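Local structure of HD domain protein (Enterococcus faecalis, 4LRL) at residues C[443-446]-C[447-450]. The protein probably hydrolyses deoxyribonucleoside triphosphates such as dGTP, as an HD-domain enzyme that is allosterically regulated by nucleotides. Residues are numbered along the deposited sequence; the frame is centred on the assembly and turned at random.
Sequences YFPK and EMLD. With DGT (2'-deoxyguanosine-5'-triphosphate), chain R.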
ATOM      1  N   TYR C 443     -29.424 -22.429   6.550  1.00 34.37           N
ATOM      2  CA  TYR C 443     -29.714 -21.034   6.803  1.00 34.66           C
ATOM      3  C   TYR C 443     -31.033 -20.916   7.529  1.00 33.85           C
ATOM      4  O   TYR C 443     -31.957 -21.663   7.252  1.00 33.03           O
ATOM      5  CB  TYR C 443     -29.723 -20.240   5.489  1.00 36.29           C
ATOM      6  CG  TYR C 443     -28.340 -19.862   5.014  1.00 39.38           C
ATOM      7  CD1 TYR C 443     -27.611 -20.699   4.165  1.00 42.43           C
ATOM      8  CD2 TYR C 443     -27.755 -18.672   5.428  1.00 42.19           C
ATOM      9  CE1 TYR C 443     -26.314 -20.339   3.730  1.00 45.52           C
ATOM     10  CE2 TYR C 443     -26.473 -18.311   5.015  1.00 46.67           C
ATOM     11  CZ  TYR C 443     -25.759 -19.146   4.170  1.00 47.86           C
ATOM     12  OH  TYR C 443     -24.495 -18.758   3.780  1.00 51.56           O
ATOM     13  N   PHE C 444     -31.118 -19.968   8.458  1.00 34.23           N
ATOM     14  CA  PHE C 444     -32.319 -19.802   9.289  1.00 34.19           C
ATOM     15  C   PHE C 444     -32.406 -18.372   9.796  1.00 35.80           C
ATOM     16  O   PHE C 444     -31.385 -17.665   9.824  1.00 36.19           O
ATOM     17  CB  PHE C 444     -32.299 -20.776  10.474  1.00 33.49           C
ATOM     18  CG  PHE C 444     -31.010 -20.771  11.251  1.00 34.49           C
ATOM     19  CD1 PHE C 444     -30.808 -19.861  12.294  1.00 37.69           C
ATOM     20  CD2 PHE C 444     -29.994 -21.676  10.943  1.00 33.69           C
ATOM     21  CE1 PHE C 444     -29.608 -19.856  13.024  1.00 37.81           C
ATOM     22  CE2 PHE C 444     -28.792 -21.678  11.659  1.00 34.79           C
ATOM     23  CZ  PHE C 444     -28.601 -20.765  12.703  1.00 37.56           C
ATOM     24  N   PRO C 445     -33.619 -17.932  10.195  1.00 36.93           N
ATOM     25  CA  PRO C 445     -33.725 -16.571  10.724  1.00 39.94           C
ATOM     26  C   PRO C 445     -32.899 -16.418  11.984  1.00 40.68           C
ATOM     27  O   PRO C 445     -32.905 -17.303  12.839  1.00 39.67           O
ATOM     28  CB  PRO C 445     -35.220 -16.420  11.030  1.00 41.29           C
ATOM     29  CG  PRO C 445     -35.881 -17.435  10.147  1.00 39.52           C
ATOM     30  CD  PRO C 445     -34.937 -18.593  10.152  1.00 36.62           C
ATOM     31  N   LYS C 446     -32.170 -15.313  12.061  1.00 43.37           N
ATOM     32  CA  LYS C 446     -31.420 -14.936  13.253  1.00 46.03           C
ATOM     33  C   LYS C 446     -32.289 -14.991  14.515  1.00 48.04           C
ATOM     34  O   LYS C 446     -31.835 -15.458  15.567  1.00 48.40           O
ATOM     35  CB  LYS C 446     -30.816 -13.533  13.087  1.00 49.04           C
ATOM     36  CG  LYS C 446     -29.841 -13.147  14.194  1.00 52.25           C
ATOM     37  CD  LYS C 446     -29.153 -11.796  13.952  1.00 55.97           C
ATOM     38  CE  LYS C 446     -28.454 -11.325  15.230  1.00 60.32           C
ATOM     39  NZ  LYS C 446     -27.380 -10.312  14.996  1.00 64.51           N
ATOM     40  N   GLU C 447     -33.535 -14.534  14.405  1.00 50.11           N
ATOM     41  CA  GLU C 447     -34.420 -14.466  15.576  1.00 53.70           C
ATOM     42  C   GLU C 447     -34.702 -15.821  16.237  1.00 52.25           C
ATOM     43  O   GLU C 447     -35.223 -15.868  17.353  1.00 55.00           O
ATOM     44  CB  GLU C 447     -35.706 -13.642  15.329  1.00 56.66           C
ATOM     45  CG  GLU C 447     -36.376 -13.770  13.969  1.00 53.91           C
ATOM     46  CD  GLU C 447     -35.752 -12.881  12.897  1.00 52.93           C
ATOM     47  OE1 GLU C 447     -36.353 -11.839  12.556  1.00 55.10           O
ATOM     48  OE2 GLU C 447     -34.666 -13.232  12.392  1.00 47.76           O
ATOM     49  N   MET C 448     -34.318 -16.909  15.567  1.00 49.06           N
ATOM     50  CA  MET C 448     -34.403 -18.249  16.149  1.00 48.24           C
ATOM     51  C   MET C 448     -33.439 -18.420  17.317  1.00 50.62           C
ATOM     52  O   MET C 448     -33.682 -19.232  18.209  1.00 51.00           O
ATOM     53  CB  MET C 448     -34.119 -19.335  15.104  1.00 44.08           C
ATOM     54  CG  MET C 448     -35.193 -19.519  14.033  1.00 42.20           C
ATOM     55  SD  MET C 448     -36.869 -19.813  14.644  1.00 41.23           S
ATOM     56  CE  MET C 448     -36.679 -21.361  15.525  1.00 38.36           C
ATOM     57  N   LEU C 449     -32.347 -17.654  17.301  1.00 53.21           N
ATOM     58  CA  LEU C 449     -31.290 -17.777  18.301  1.00 56.22           C
ATOM     59  C   LEU C 449     -31.412 -16.812  19.480  1.00 62.64           C
ATOM     60  O   LEU C 449     -31.340 -17.239  20.629  1.00 64.76           O
ATOM     61  CB  LEU C 449     -29.910 -17.642  17.648  1.00 54.88           C
ATOM     62  CG  LEU C 449     -29.448 -18.788  16.744  1.00 50.65           C
ATOM     63  CD1 LEU C 449     -28.094 -18.449  16.133  1.00 51.25           C
ATOM     64  CD2 LEU C 449     -29.379 -20.119  17.489  1.00 48.64           C
ATOM     65  N   ASP C 450     -31.590 -15.523  19.199  1.00 67.15           N
ATOM     66  CA  ASP C 450     -31.579 -14.492  20.248  1.00 74.81           C
ATOM     67  C   ASP C 450     -32.972 -14.160  20.785  1.00 78.90           C
ATOM     68  O   ASP C 450     -33.962 -14.271  20.059  1.00 77.78           O
ATOM     69  CB  ASP C 450     -30.857 -13.217  19.766  1.00 77.71           C
ATOM     70  CG  ASP C 450     -31.356 -12.728  18.404  1.00 77.01           C
ATOM     71  OD1 ASP C 450     -30.712 -13.058  17.383  1.00 74.57           O
ATOM     72  OD2 ASP C 450     -32.390 -12.023  18.355  1.00 80.46           O
TER
HETATM   73  PG  DGT R 502     -23.467 -10.563  14.774  0.75 59.71           P
HETATM   74  O1G DGT R 502     -21.991 -10.783  15.059  0.75 58.65           O
HETATM   75  O2G DGT R 502     -24.386 -11.447  15.605  0.75 58.83           O
HETATM   76  O3G DGT R 502     -23.878  -9.100  14.713  0.75 58.44           O
HETATM   77  O3B DGT R 502     -23.753 -11.078  13.268  1.00 54.82           O
HETATM   78  PB  DGT R 502     -22.593 -11.378  12.208  1.00 51.95           P
HETATM   79  O1B DGT R 502     -22.486 -12.869  12.024  1.00 51.92           O
HETATM   80  O2B DGT R 502     -21.366 -10.569  12.547  1.00 53.40           O
HETATM   81  O3A DGT R 502     -23.226 -10.775  10.864  1.00 46.87           O
HETATM   82  PA  DGT R 502     -23.372  -9.218  10.507  1.00 39.59           P
HETATM   83  O1A DGT R 502     -24.706  -9.071   9.831  1.00 39.67           O
HETATM   84  O2A DGT R 502     -23.034  -8.302  11.637  1.00 40.46           O
HETATM   85  O5' DGT R 502     -22.265  -9.023   9.350  1.00 40.89           O
HETATM   86  C5' DGT R 502     -20.924  -9.491   9.456  1.00 38.88           C
HETATM   87  C4' DGT R 502     -19.950  -8.401   9.016  1.00 38.72           C
HETATM   88  O4' DGT R 502     -20.379  -7.693   7.841  1.00 36.57           O
HETATM   89  C3' DGT R 502     -19.838  -7.315  10.076  1.00 39.22           C
HETATM   90  O3' DGT R 502     -19.030  -7.720  11.196  1.00 41.20           O
HETATM   91  C2' DGT R 502     -19.302  -6.129   9.285  1.00 36.54           C
HETATM   92  C1' DGT R 502     -19.794  -6.383   7.858  1.00 34.09           C
HETATM   93  N9  DGT R 502     -20.779  -5.365   7.416  1.00 30.55           N
HETATM   94  C8  DGT R 502     -20.688  -4.643   6.281  1.00 30.94           C
HETATM   95  N7  DGT R 502     -21.742  -3.794   6.134  1.00 26.98           N
HETATM   96  C5  DGT R 502     -22.536  -3.976   7.205  1.00 27.55           C
HETATM   97  C6  DGT R 502     -23.813  -3.398   7.710  1.00 27.07           C
HETATM   98  O6  DGT R 502     -24.453  -2.523   7.095  1.00 28.06           O
HETATM   99  N1  DGT R 502     -24.302  -3.853   8.856  1.00 27.26           N
HETATM  100  C2  DGT R 502     -23.684  -4.788   9.587  1.00 27.63           C
HETATM  101  N2  DGT R 502     -24.275  -5.163  10.739  1.00 27.66           N
HETATM  102  N3  DGT R 502     -22.517  -5.374   9.203  1.00 29.34           N
HETATM  103  C4  DGT R 502     -21.900  -5.007   8.042  1.00 29.24           C
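Phe444 and Pro445 pack against Met448 and Leu449 in a local turn, where the chain leaves strand 441-444, the middle strand of a three-stranded antiparallel sheet, and winds into a short 3-10 segment. Two backbone bonds of i to i+3 spacing hold the turn: Met448 N donates to Pro445 O (3.1 Å), and Leu449 N to Lys446 O at 2.8 Å with a nearly straight N-H (165°). On the apolar side, CD1 of Leu449 meets the edge of the Phe444 ring, 3.7 Å from CE1, while the Met448 and Pro445 side chains lie side by side, CG of Met448 4.0 Å from CD of Pro445. Helix 461-468 packs on this side through Phe467, whose ring meets that of Phe444 edge-to-face. Glu447 bends at chi2 (-83°), which brings OE2 back to 3.5 Å from Pro445 CB; its carboxylate forms a salt bridge with Arg346. The Lys446 chain, extended beyond CG, crosses Asp450 at about a right angle, Lys446 CG lying 3.3 Å from Asp450 OD1. Lys446 NZ gives a long hydrogen bond of 3.3 Å to O2G of dGTP, whose phosphates would draw the ammonium electrostatically. Arg350 and Lys354 bind the same nucleotide, and through Lys446 the turn adds a further basic side chain to a dGTP pocket completed by a second subunit.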